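PDB 2DY3: alanine racemase from Corynebacterium glutamicum, which belongs to the fold-type III family of pyridoxal-phosphate proteins, pairing an N-terminal TIM-barrel domain with a mainly beta C-terminal domain, and carries pyridoxal-5'-phosphate. Local coordinates for residues Asp11-Ala14 and His15-Val19; Gln67-Asp70 and Ile71-Gln75; Ile81-Pro84 and Glu85-Phe88; Gln135-Glu138 and Gly139-Ala143; Gly312-Pro315 and His316-Ala320. All coordinates share one frame; numbering follows the deposited sequence.

Contact 1: Asp11-Ala14 and His15-Val19; sequences DAIA and HNTRV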
loop_
_atom_site.group_PDB
_atom_site.type_symbol
_atom_site.label_atom_id
_atom_site.label_comp_id
_atom_site.label_asym_id
_atom_site.label_seq_id
_atom_site.Cartn_x
_atom_site.Cartn_y
_atom_site.Cartn_z
ATOM N N ASP B 11 -22.492 6.986 4.721
ATOM C CA ASP B 11 -23.923 6.785 4.494
ATOM C C ASP B 11 -24.113 5.696 3.450
ATOM O O ASP B 11 -25.050 4.902 3.527
ATOM C CB ASP B 11 -24.601 8.067 4.001
ATOM C CG ASP B 11 -24.733 9.113 5.086
ATOM O OD1 ASP B 11 -25.089 8.753 6.230
ATOM O OD2 ASP B 11 -24.493 10.302 4.789
ATOM N N ALA B 12 -23.221 5.674 2.465
ATOM C CA ALA B 12 -23.285 4.667 1.412
ATOM C C ALA B 12 -23.098 3.296 2.049
ATOM O O ALA B 12 -23.750 2.324 1.662
ATOM C CB ALA B 12 -22.197 4.921 0.373
ATOM N N ILE B 13 -22.207 3.227 3.038
ATOM C CA ILE B 13 -21.940 1.973 3.740
ATOM C C ILE B 13 -23.169 1.525 4.538
ATOM O O ILE B 13 -23.533 0.345 4.534
ATOM C CB ILE B 13 -20.718 2.118 4.688
ATOM C CG1 ILE B 13 -19.442 2.258 3.847
ATOM C CG2 ILE B 13 -20.611 0.910 5.616
ATOM C CD1 ILE B 13 -18.174 2.395 4.650
ATOM N N ALA B 14 -23.808 2.466 5.223
ATOM C CA ALA B 14 -24.998 2.138 5.996
ATOM C C ALA B 14 -26.057 1.609 5.029
ATOM O O ALA B 14 -26.701 0.592 5.286
ATOM C CB ALA B 14 -25.507 3.370 6.717
ATOM N N HIS B 15 -26.221 2.307 3.908
ATOM C CA HIS B 15 -27.186 1.909 2.888
ATOM C C HIS B 15 -26.911 0.478 2.447
ATOM O O HIS B 15 -27.806 -0.370 2.447
ATOM C CB HIS B 15 -27.079 2.837 1.678
ATOM C CG HIS B 15 -27.813 2.342 0.473
ATOM N ND1 HIS B 15 -29.182 2.436 0.343
ATOM C CD2 HIS B 15 -27.371 1.711 -0.642
ATOM C CE1 HIS B 15 -29.553 1.886 -0.799
ATOM N NE2 HIS B 15 -28.473 1.438 -1.415
ATOM N N ASN B 16 -25.662 0.223 2.065
ATOM C CA ASN B 16 -25.238 -1.096 1.620
ATOM C C ASN B 16 -25.541 -2.130 2.697
ATOM O O ASN B 16 -25.982 -3.242 2.393
ATOM C CB ASN B 16 -23.733 -1.087 1.320
ATOM C CG ASN B 16 -23.377 -0.193 0.148
ATOM O OD1 ASN B 16 -22.231 0.245 0.011
ATOM N ND2 ASN B 16 -24.352 0.069 -0.714
ATOM N N THR B 17 -25.305 -1.756 3.952
ATOM C CA THR B 17 -25.560 -2.660 5.068
ATOM C C THR B 17 -27.043 -3.008 5.148
ATOM O O THR B 17 -27.404 -4.167 5.351
ATOM C CB THR B 17 -25.109 -2.042 6.404
ATOM O OG1 THR B 17 -23.695 -1.807 6.365
ATOM C CG2 THR B 17 -25.425 -2.987 7.560
ATOM N N ARG B 18 -27.901 -2.002 4.982
ATOM C CA ARG B 18 -29.350 -2.210 5.021
ATOM C C ARG B 18 -29.799 -3.106 3.863
ATOM O O ARG B 18 -30.625 -4.002 4.043
ATOM C CB ARG B 18 -30.087 -0.868 4.944
ATOM C CG ARG B 18 -29.961 -0.009 6.191
ATOM C CD ARG B 18 -30.596 1.367 5.995
ATOM N NE ARG B 18 -32.008 1.288 5.619
ATOM C CZ ARG B 18 -32.783 2.346 5.388
ATOM N NH1 ARG B 18 -32.290 3.575 5.495
ATOM N NH2 ARG B 18 -34.055 2.179 5.047
ATOM N N VAL B 19 -29.254 -2.861 2.676
ATOM C CA VAL B 19 -29.602 -3.656 1.501
ATOM C C VAL B 19 -29.168 -5.113 1.657
ATOM O O VAL B 19 -29.841 -6.028 1.175
ATOM C CB VAL B 19 -28.944 -3.087 0.225
ATOM C CG1 VAL B 19 -29.097 -4.071 -0.922
ATOM C CG2 VAL B 19 -29.577 -1.760 -0.137
#
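H15 starts the second half of one continuous alpha-helical run within helix 10-24, and its amide N points back to D11 O at 2.9 Å, the first of four i to i+4 bonds between 11-14 and 15-19. The contact is therefore local, between successive turns of a helix in the N-terminal, TIM-barrel-type domain. The H15 imidazole leads away from the preceding turn because CG stands opposite the backbone N (chi1 168°). V19 CG2 packs over one ring face toward its rim, and NE2 is hydrogen-bonded to G231 O in a distant loop, which fixes the rotation of the ring. Next, N16 N repeats the pattern to A12 O, also at 2.9 Å; the base of its side chain, CB, lies 3.4 Å from A12 O. T17 keeps the pattern and adds a second donor, its hydroxyl, on the same oxygen. With OG1 beside its own backbone N (chi1 -62°), the hydroxyl donates to I13 O at 2.8 Å, 38° above the carbonyl plane, whereas T17 N reaches I13 O from the opposite face of that plane. I49 of helix 42-50 touches both T17 and I13, V48 touches A14, and F219 also lies against T17, so this face of the helix is buried. R18 follows the same rule, its N bonding to A14 O at 2.9 Å, while the methylenes of its side chain run past that carbonyl, CG coming to 3.4 Å from A14 O.

Contact 2: Gln67-Asp70 and Ile71-Gln75; sequences QLRD and IGISQ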
loop_
_atom_site.group_PDB
_atom_site.type_symbol
_atom_site.label_atom_id
_atom_site.label_comp_id
_atom_site.label_asym_id
_atom_site.label_seq_id
_atom_site.Cartn_x
_atom_site.Cartn_y
_atom_site.Cartn_z
ATOM N N GLN B 67 -8.479 -5.437 16.994
ATOM C CA GLN B 67 -8.719 -4.026 16.685
ATOM C C GLN B 67 -10.231 -3.754 16.697
ATOM O O GLN B 67 -10.679 -2.676 17.096
ATOM C CB GLN B 67 -8.121 -3.662 15.315
ATOM C CG GLN B 67 -8.411 -2.223 14.860
ATOM C CD GLN B 67 -7.779 -1.875 13.517
ATOM O OE1 GLN B 67 -7.724 -2.707 12.611
ATOM N NE2 GLN B 67 -7.313 -0.635 13.380
ATOM N N LEU B 68 -11.016 -4.737 16.263
ATOM C CA LEU B 68 -12.467 -4.583 16.258
ATOM C C LEU B 68 -12.984 -4.431 17.687
ATOM O O LEU B 68 -13.843 -3.592 17.962
ATOM C CB LEU B 68 -13.135 -5.785 15.584
ATOM C CG LEU B 68 -12.937 -5.835 14.067
ATOM C CD1 LEU B 68 -13.685 -7.020 13.480
ATOM C CD2 LEU B 68 -13.436 -4.533 13.459
ATOM N N ARG B 69 -12.464 -5.251 18.594
ATOM C CA ARG B 69 -12.884 -5.174 19.985
ATOM C C ARG B 69 -12.458 -3.825 20.544
ATOM O O ARG B 69 -13.184 -3.226 21.331
ATOM C CB ARG B 69 -12.268 -6.314 20.804
ATOM C CG ARG B 69 -12.921 -7.677 20.567
ATOM C CD ARG B 69 -14.321 -7.785 21.186
ATOM N NE ARG B 69 -14.915 -9.097 20.925
ATOM C CZ ARG B 69 -15.992 -9.309 20.170
ATOM N NH1 ARG B 69 -16.620 -8.293 19.593
ATOM N NH2 ARG B 69 -16.426 -10.545 19.969
ATOM N N ASP B 70 -11.285 -3.351 20.117
ATOM C CA ASP B 70 -10.753 -2.060 20.558
ATOM C C ASP B 70 -11.689 -0.887 20.250
ATOM O O ASP B 70 -11.894 -0.017 21.098
ATOM C CB ASP B 70 -9.393 -1.776 19.905
ATOM C CG ASP B 70 -8.227 -2.417 20.649
ATOM O OD1 ASP B 70 -8.438 -2.960 21.753
ATOM O OD2 ASP B 70 -7.092 -2.365 20.129
ATOM N N ILE B 71 -12.244 -0.847 19.042
ATOM C CA ILE B 71 -13.133 0.253 18.690
ATOM C C ILE B 71 -14.515 0.115 19.324
ATOM O O ILE B 71 -15.356 1.008 19.194
ATOM C CB ILE B 71 -13.288 0.405 17.162
ATOM C CG1 ILE B 71 -13.943 -0.835 16.567
ATOM C CG2 ILE B 71 -11.928 0.641 16.524
ATOM C CD1 ILE B 71 -14.079 -0.764 15.064
ATOM N N GLY B 72 -14.754 -1.004 20.000
ATOM C CA GLY B 72 -16.029 -1.185 20.666
ATOM C C GLY B 72 -17.016 -2.139 20.035
ATOM O O GLY B 72 -18.153 -2.240 20.495
ATOM N N ILE B 73 -16.606 -2.829 18.976
ATOM C CA ILE B 73 -17.491 -3.786 18.333
ATOM C C ILE B 73 -17.777 -4.869 19.366
ATOM O O ILE B 73 -16.851 -5.488 19.898
ATOM C CB ILE B 73 -16.824 -4.432 17.100
ATOM C CG1 ILE B 73 -16.551 -3.364 16.032
ATOM C CG2 ILE B 73 -17.711 -5.546 16.556
ATOM C CD1 ILE B 73 -17.801 -2.685 15.516
ATOM N N SER B 74 -19.054 -5.085 19.661
ATOM C CA SER B 74 -19.450 -6.090 20.639
ATOM C C SER B 74 -20.084 -7.307 19.969
ATOM O O SER B 74 -20.428 -8.278 20.632
ATOM C CB SER B 74 -20.427 -5.484 21.656
ATOM O OG SER B 74 -21.576 -4.960 21.009
ATOM N N GLN B 75 -20.240 -7.255 18.654
ATOM C CA GLN B 75 -20.813 -8.386 17.934
ATOM C C GLN B 75 -19.822 -9.551 17.856
ATOM O O GLN B 75 -18.630 -9.401 18.134
ATOM C CB GLN B 75 -21.194 -7.989 16.499
ATOM C CG GLN B 75 -22.438 -7.120 16.337
ATOM C CD GLN B 75 -22.288 -5.745 16.958
ATOM O OE1 GLN B 75 -21.202 -5.165 16.961
ATOM N NE2 GLN B 75 -23.387 -5.208 17.475
#
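R69 reaches past the end of helix 62-70 to the carbonyls of I73 and Q75, and with I71 and L68 it carries most of the surface buried here. Its chain folds at chi2 (-72°), which swings the guanidinium beyond the helix end and alongside the outgoing backbone. NH1 donates to two carbonyls there, I73 O at 2.8 Å and Q75 O at 2.7 Å; NH2 adds a longer bond to Q75 O, which is thus gripped end-on by two nitrogens. Both oxygens lie close to the guanidinium plane, but NH1 stands well above the carbonyl plane of I73. With NE and NH2 also bonded to R94 O and N95 O, the group is held flat by backbone carbonyls on several sides.

I71 and L68 work on the apolar side. I71 CG1 sits between the backbone N and the carbonyl carbon (chi1 63°), bringing CG1 to 3.1 Å from L68 O. From there CD1 runs beside the L68 side chain, pointing the same way, and meets L68 CD2 at 4.1 Å. I73 completes the patch with CG1 4.2 Å from L68 CD2.

The backbone makes a Schellman motif. G72 has positive phi (106°), I73 N returns to L68 O at 3.0 Å, and G72 N bonds to R69 O. The apolar patch is wedged between helix 42-50, through V42 and A46, and strand 56-59, through F57, while L68 and R69 also touch V77 of strand 76-81, the strand that the turn leads into.

Contact 3: Ile81-Pro84 and Glu85-Phe88; sequences IWTP and EQDF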
loop_
_atom_site.group_PDB
_atom_site.type_symbol
_atom_site.label_atom_id
_atom_site.label_comp_id
_atom_site.label_asym_id
_atom_site.label_seq_id
_atom_site.Cartn_x
_atom_site.Cartn_y
_atom_site.Cartn_z
ATOM N N ILE B 81 -6.983 -16.399 10.054
ATOM C CA ILE B 81 -5.575 -16.530 9.682
ATOM C C ILE B 81 -4.685 -16.239 10.883
ATOM O O ILE B 81 -4.419 -15.085 11.217
ATOM C CB ILE B 81 -5.178 -15.582 8.517
ATOM C CG1 ILE B 81 -5.959 -15.946 7.253
ATOM C CG2 ILE B 81 -3.700 -15.724 8.220
ATOM C CD1 ILE B 81 -5.601 -15.097 6.040
ATOM N N TRP B 82 -4.242 -17.308 11.535
ATOM C CA TRP B 82 -3.379 -17.221 12.707
ATOM C C TRP B 82 -2.646 -18.547 12.820
ATOM O O TRP B 82 -2.990 -19.502 12.129
ATOM C CB TRP B 82 -4.209 -17.012 13.979
ATOM C CG TRP B 82 -5.230 -18.101 14.233
ATOM C CD1 TRP B 82 -6.444 -18.242 13.624
ATOM C CD2 TRP B 82 -5.127 -19.186 15.172
ATOM N NE1 TRP B 82 -7.105 -19.339 14.125
ATOM C CE2 TRP B 82 -6.320 -19.936 15.076
ATOM C CE3 TRP B 82 -4.146 -19.594 16.083
ATOM C CZ2 TRP B 82 -6.558 -21.074 15.859
ATOM C CZ3 TRP B 82 -4.381 -20.722 16.857
ATOM C CH2 TRP B 82 -5.579 -21.450 16.739
ATOM N N THR B 83 -1.629 -18.598 13.675
ATOM C CA THR B 83 -0.877 -19.826 13.892
ATOM C C THR B 83 -0.737 -20.006 15.390
ATOM O O THR B 83 -0.772 -19.040 16.145
ATOM C CB THR B 83 0.538 -19.778 13.268
ATOM O OG1 THR B 83 1.299 -18.735 13.893
ATOM C CG2 THR B 83 0.450 -19.534 11.757
ATOM N N PRO B 84 -0.574 -21.254 15.840
ATOM C CA PRO B 84 -0.428 -21.580 17.261
ATOM C C PRO B 84 0.785 -20.920 17.894
ATOM O O PRO B 84 0.906 -20.866 19.118
ATOM C CB PRO B 84 -0.312 -23.102 17.255
ATOM C CG PRO B 84 -1.117 -23.495 16.043
ATOM C CD PRO B 84 -0.656 -22.481 15.027
ATOM N N GLU B 85 1.683 -20.422 17.053
ATOM C CA GLU B 85 2.896 -19.776 17.531
ATOM C C GLU B 85 2.619 -18.348 17.995
ATOM O O GLU B 85 3.427 -17.751 18.707
ATOM C CB GLU B 85 3.960 -19.773 16.427
ATOM C CG GLU B 85 4.412 -21.168 15.956
ATOM C CD GLU B 85 3.351 -21.918 15.145
ATOM O OE1 GLU B 85 2.300 -22.280 15.711
ATOM O OE2 GLU B 85 3.568 -22.152 13.933
ATOM N N GLN B 86 1.480 -17.796 17.588
ATOM C CA GLN B 86 1.120 -16.442 17.989
ATOM C C GLN B 86 0.365 -16.489 19.307
ATOM O O GLN B 86 0.004 -17.563 19.784
ATOM C CB GLN B 86 0.221 -15.783 16.946
ATOM C CG GLN B 86 0.732 -15.855 15.525
ATOM C CD GLN B 86 -0.114 -15.023 14.594
ATOM O OE1 GLN B 86 0.122 -13.821 14.419
ATOM N NE2 GLN B 86 -1.123 -15.647 14.006
ATOM N N ASP B 87 0.113 -15.322 19.884
ATOM C CA ASP B 87 -0.623 -15.239 21.140
ATOM C C ASP B 87 -2.127 -15.284 20.841
ATOM O O ASP B 87 -2.831 -14.284 21.005
ATOM C CB ASP B 87 -0.275 -13.935 21.865
ATOM C CG ASP B 87 -0.886 -13.854 23.249
ATOM O OD1 ASP B 87 -0.660 -12.843 23.941
ATOM O OD2 ASP B 87 -1.587 -14.802 23.649
ATOM N N PHE B 88 -2.619 -16.439 20.401
ATOM C CA PHE B 88 -4.034 -16.569 20.085
ATOM C C PHE B 88 -4.871 -16.532 21.359
ATOM O O PHE B 88 -6.048 -16.182 21.324
ATOM C CB PHE B 88 -4.292 -17.863 19.298
ATOM C CG PHE B 88 -3.947 -19.116 20.048
ATOM C CD1 PHE B 88 -4.874 -19.721 20.878
ATOM C CD2 PHE B 88 -2.697 -19.698 19.913
ATOM C CE1 PHE B 88 -4.567 -20.887 21.559
ATOM C CE2 PHE B 88 -2.381 -20.865 20.595
ATOM C CZ PHE B 88 -3.322 -21.457 21.417
HETATM O O HOH W 1 3.670 -19.657 13.009
#
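W82 and F88 both place CG between the backbone N and the carbonyl carbon (chi1 58° and 62°), and this pair of torsions swings the two rings together across the loop. W82 CZ3 comes over one face of the F88 ring, 3.6 Å from F88 CG. The planes are inclined at 44° and the centroids of the indole six-membered ring and F88 lie 5.1 Å apart, so the pair is oblique. P84 O approaches F88 at its edge, in the ring plane, 3.6 Å from F88 CE2.

A type I beta turn from T83 to Q86 bends the chain between the two aromatic residues. Its closing bond runs from Q86 N to T83 O at 2.9 Å, with the donor above the carbonyl plane. T83 OG1 lies 3.4 Å from Q86 CG, where the two side chains cross at about a right angle, and a water 2.7 Å from T83 OG1 bridges weakly to E85 OE2. E85, bent at chi2, folds back beside P84.

H105 of helix 103-110 meets the W82 ring edge-to-face, while L3 and M1 of the second subunit pack on T83 and Q86, placing the turn at the dimer interface. Beyond it D87 OD2 bonds to A90 N. The arrangement is a beta-alpha connection of the TIM barrel: strand 76-81 ends near the cofactor, a type I turn follows, and an aspartate N-cap starts helix 88-92.

Contact 4: Gln135-Glu138 and Gly139-Ala143; sequences QEWE and GVFSA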
loop_
_atom_site.group_PDB
_atom_site.type_symbol
_atom_site.label_atom_id
_atom_site.label_comp_id
_atom_site.label_asym_id
_atom_site.label_seq_id
_atom_site.Cartn_x
_atom_site.Cartn_y
_atom_site.Cartn_z
ATOM N N GLN B 135 -9.451 -36.047 4.813
ATOM C CA GLN B 135 -8.718 -37.077 5.541
ATOM C C GLN B 135 -8.499 -36.729 7.014
ATOM O O GLN B 135 -8.280 -37.620 7.838
ATOM C CB GLN B 135 -7.361 -37.338 4.876
ATOM C CG GLN B 135 -7.446 -37.859 3.446
ATOM C CD GLN B 135 -8.249 -39.146 3.329
ATOM O OE1 GLN B 135 -9.470 -39.154 3.511
ATOM N NE2 GLN B 135 -7.564 -40.245 3.027
ATOM N N GLU B 136 -8.571 -35.441 7.343
ATOM C CA GLU B 136 -8.357 -34.989 8.716
ATOM C C GLU B 136 -9.655 -34.752 9.501
ATOM O O GLU B 136 -9.631 -34.674 10.729
ATOM C CB GLU B 136 -7.539 -33.688 8.716
ATOM C CG GLU B 136 -6.366 -33.672 7.742
ATOM C CD GLU B 136 -5.682 -32.315 7.647
ATOM O OE1 GLU B 136 -6.370 -31.302 7.403
ATOM O OE2 GLU B 136 -4.446 -32.261 7.808
ATOM N N TRP B 137 -10.780 -34.642 8.798
ATOM C CA TRP B 137 -12.065 -34.382 9.453
ATOM C C TRP B 137 -12.352 -35.288 10.643
ATOM O O TRP B 137 -12.677 -34.812 11.729
ATOM C CB TRP B 137 -13.219 -34.498 8.451
ATOM C CG TRP B 137 -13.150 -33.524 7.327
ATOM C CD1 TRP B 137 -12.410 -32.380 7.279
ATOM C CD2 TRP B 137 -13.889 -33.580 6.099
ATOM N NE1 TRP B 137 -12.644 -31.716 6.096
ATOM C CE2 TRP B 137 -13.548 -32.433 5.355
ATOM C CE3 TRP B 137 -14.808 -34.489 5.558
ATOM C CZ2 TRP B 137 -14.091 -32.169 4.095
ATOM C CZ3 TRP B 137 -15.346 -34.226 4.307
ATOM C CH2 TRP B 137 -14.985 -33.075 3.591
ATOM N N GLU B 138 -12.234 -36.595 10.431
ATOM C CA GLU B 138 -12.486 -37.574 11.482
ATOM C C GLU B 138 -11.765 -37.249 12.782
ATOM O O GLU B 138 -12.394 -37.103 13.833
ATOM C CB GLU B 138 -12.062 -38.972 11.019
ATOM C CG GLU B 138 -12.967 -39.592 9.974
ATOM C CD GLU B 138 -14.340 -39.921 10.516
ATOM O OE1 GLU B 138 -15.147 -40.513 9.768
ATOM O OE2 GLU B 138 -14.614 -39.589 11.687
ATOM N N GLY B 139 -10.441 -37.159 12.702
ATOM C CA GLY B 139 -9.639 -36.872 13.876
ATOM C C GLY B 139 -9.971 -35.558 14.553
ATOM O O GLY B 139 -10.137 -35.511 15.774
ATOM N N VAL B 140 -10.068 -34.493 13.762
ATOM C CA VAL B 140 -10.373 -33.168 14.284
ATOM C C VAL B 140 -11.739 -33.069 14.967
ATOM O O VAL B 140 -11.848 -32.493 16.052
ATOM C CB VAL B 140 -10.300 -32.097 13.166
ATOM C CG1 VAL B 140 -10.857 -30.774 13.680
ATOM C CG2 VAL B 140 -8.851 -31.918 12.704
ATOM N N PHE B 141 -12.783 -33.610 14.346
ATOM C CA PHE B 141 -14.104 -33.537 14.964
ATOM C C PHE B 141 -14.089 -34.334 16.267
ATOM O O PHE B 141 -14.643 -33.906 17.278
ATOM C CB PHE B 141 -15.197 -34.095 14.033
ATOM C CG PHE B 141 -15.310 -33.375 12.707
ATOM C CD1 PHE B 141 -14.794 -32.098 12.540
ATOM C CD2 PHE B 141 -15.958 -33.974 11.635
ATOM C CE1 PHE B 141 -14.925 -31.435 11.325
ATOM C CE2 PHE B 141 -16.095 -33.317 10.418
ATOM C CZ PHE B 141 -15.577 -32.045 10.264
ATOM N N SER B 142 -13.441 -35.491 16.242
ATOM C CA SER B 142 -13.366 -36.334 17.429
ATOM C C SER B 142 -12.642 -35.621 18.564
ATOM O O SER B 142 -13.078 -35.655 19.713
ATOM C CB SER B 142 -12.644 -37.640 17.102
ATOM O OG SER B 142 -12.519 -38.442 18.260
ATOM N N ALA B 143 -11.534 -34.971 18.231
ATOM C CA ALA B 143 -10.744 -34.253 19.219
ATOM C C ALA B 143 -11.504 -33.080 19.831
ATOM O O ALA B 143 -11.532 -32.923 21.051
ATOM C CB ALA B 143 -9.443 -33.765 18.589
HETATM O O HOH W 2 -9.248 -38.025 10.414
#
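F141 lies one turn after W137, and the two aromatic side chains leave the helix side by side, pointing the same way. In both, CG stands beside the backbone N and opposite the carbonyl carbon (chi1 -62° in W137, and nearly the same in F141), and closely matched second torsions turn the rings alike. The planes of the indole five-membered ring and the phenyl are consequently 12° from parallel, but with centroids 5.6 Å apart they are slid past each other and barely overlap. The touching is done by the rim of F141 on the root of the tryptophan: CE2 is 3.7 Å from W137 CB. One face of the phenyl is also covered by W137 O, 3.2 Å from F141 CG, the same carbonyl that accepts the F141 amide N at 2.9 Å.

Helix 134-146 is the crossover helix of the beta-alpha-beta unit between strands 117-122 and 150-156 in the barrel-type domain. Its aromatic face meets helix 169-186, with A180 and L183 on W137 and A184 on F141, and W137 NE1 is spent on V132 O.

V140 turns its CG2 methyl back along the helix, to 3.5 Å from E136 O; V140 N bonds to this oxygen almost straight, at 175°. The E138 chain bends at chi2, and its OE2 is taken by H187 NE2. S142 N closes the next bond on E138 O at 3.1 Å. On the outer side a water links the turns, donating to Q135 O and accepting from G139 N at 2.7 Å.

Contact 5: Gly312-Pro315 and His316-Ala320; sequences GDNP and HGVEA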
loop_
_atom_site.group_PDB
_atom_site.type_symbol
_atom_site.label_atom_id
_atom_site.label_comp_id
_atom_site.label_asym_id
_atom_site.label_seq_id
_atom_site.Cartn_x
_atom_site.Cartn_y
_atom_site.Cartn_z
ATOM N N GLY B 312 -4.510 18.180 -23.662
ATOM C CA GLY B 312 -4.680 18.551 -25.055
ATOM C C GLY B 312 -4.463 20.051 -25.112
ATOM O O GLY B 312 -3.477 20.551 -24.568
ATOM N N ASP B 313 -5.371 20.782 -25.747
ATOM C CA ASP B 313 -5.225 22.232 -25.817
ATOM C C ASP B 313 -5.880 22.859 -24.592
ATOM O O ASP B 313 -6.040 24.073 -24.512
ATOM C CB ASP B 313 -5.864 22.777 -27.096
ATOM C CG ASP B 313 -7.348 22.528 -27.149
ATOM O OD1 ASP B 313 -7.767 21.361 -26.987
ATOM O OD2 ASP B 313 -8.095 23.505 -27.350
ATOM N N ASN B 314 -6.247 22.007 -23.639
ATOM C CA ASN B 314 -6.886 22.435 -22.403
ATOM C C ASN B 314 -8.040 23.410 -22.651
ATOM O O ASN B 314 -8.047 24.528 -22.138
ATOM C CB ASN B 314 -5.847 23.070 -21.467
ATOM C CG ASN B 314 -6.381 23.269 -20.059
ATOM O OD1 ASN B 314 -7.248 22.521 -19.607
ATOM N ND2 ASN B 314 -5.853 24.263 -19.354
ATOM N N PRO B 315 -9.040 22.985 -23.438
ATOM C CA PRO B 315 -10.208 23.810 -23.767
ATOM C C PRO B 315 -11.114 24.180 -22.592
ATOM O O PRO B 315 -11.825 25.184 -22.650
ATOM C CB PRO B 315 -10.936 22.971 -24.815
ATOM C CG PRO B 315 -10.627 21.570 -24.389
ATOM C CD PRO B 315 -9.142 21.659 -24.071
ATOM N N HIS B 316 -11.084 23.380 -21.532
ATOM C CA HIS B 316 -11.921 23.629 -20.366
ATOM C C HIS B 316 -11.179 24.441 -19.308
ATOM O O HIS B 316 -11.668 24.641 -18.194
ATOM C CB HIS B 316 -12.404 22.292 -19.806
ATOM C CG HIS B 316 -12.970 21.390 -20.859
ATOM N ND1 HIS B 316 -14.169 21.646 -21.489
ATOM C CD2 HIS B 316 -12.451 20.297 -21.470
ATOM C CE1 HIS B 316 -14.361 20.756 -22.447
ATOM N NE2 HIS B 316 -13.331 19.927 -22.458
ATOM N N GLY B 317 -9.991 24.910 -19.672
ATOM C CA GLY B 317 -9.205 25.723 -18.763
ATOM C C GLY B 317 -8.828 25.106 -17.430
ATOM O O GLY B 317 -8.869 25.784 -16.405
ATOM N N VAL B 318 -8.468 23.829 -17.429
ATOM C CA VAL B 318 -8.057 23.170 -16.198
ATOM C C VAL B 318 -6.867 23.930 -15.620
ATOM O O VAL B 318 -5.932 24.263 -16.344
ATOM C CB VAL B 318 -7.600 21.726 -16.456
ATOM C CG1 VAL B 318 -6.986 21.140 -15.165
ATOM C CG2 VAL B 318 -8.776 20.885 -16.946
ATOM N N GLU B 319 -6.910 24.201 -14.322
ATOM C CA GLU B 319 -5.834 24.908 -13.646
ATOM C C GLU B 319 -5.350 24.130 -12.427
ATOM O O GLU B 319 -6.018 23.207 -11.967
ATOM C CB GLU B 319 -6.309 26.284 -13.199
ATOM C CG GLU B 319 -6.800 27.169 -14.324
ATOM C CD GLU B 319 -7.172 28.544 -13.832
ATOM O OE1 GLU B 319 -6.262 29.334 -13.528
ATOM O OE2 GLU B 319 -8.376 28.834 -13.731
ATOM N N ALA B 320 -4.185 24.505 -11.910
ATOM C CA ALA B 320 -3.636 23.848 -10.728
ATOM C C ALA B 320 -4.657 23.997 -9.611
ATOM O O ALA B 320 -5.322 25.025 -9.508
ATOM C CB ALA B 320 -2.313 24.501 -10.323
HETATM O O HOH W 3 -9.331 21.086 -20.637
#
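The N314 amide clasps the backbone of V318, the residue just after a type I beta turn from N314 to G317, in the loop joining strands 307-312 and 323-325 of the mainly beta C-terminal domain. Among backbone bonds, G317 N closes the turn on N314 O at 3.2 Å, its donor standing far above the carbonyl plane. Both N314 and G317 have positive phi, so the turn is entered and left through left-handed conformations.

Side-chain to backbone bonds add a second clasp. With CG opposite its own backbone N (chi1 -168°), the N314 amide reaches over the turn and uses both ends on one residue: OD1 accepts from V318 N at 2.8 Å, and ND2 donates to V318 O at 3.0 Å, in that carbonyl's plane and on a lone pair. This pairing fixes the rotation of the amide. A water also donates to OD1 and accepts from H316 N, bridging the two over one side of the turn.

Among packing contacts, V318 CB lies close to N314 OD1, at 3.3 Å, while the valine side chain packs on Y296 of strand 294-299. H316 touches Y296 and L294 of the same strand. The remaining interaction is CH-pi: P315 CG sits over one face of the H316 imidazole, 4.0 Å from the ring centroid and 27° off its normal.

Each contact is local, and the five follow one another along the chain without nesting or crossing. Contact 1 joins successive turns of helix 10-24, and contact 2 closes the end of helix 62-70 where the chain turns into strand 76-81. Contact 3 shapes the exit from that same strand into helix 88-92, so 67-75 and 81-88 bracket one strand, with centres about 19 Å apart. Contact 4 lies on helix 134-146, about 20 Å between centres from contact 3. All four belong to the N-terminal, barrel-type domain. Contact 5 closes a loop between strands of the C-terminal domain, about 67 Å between centres from contact 4. None touches another.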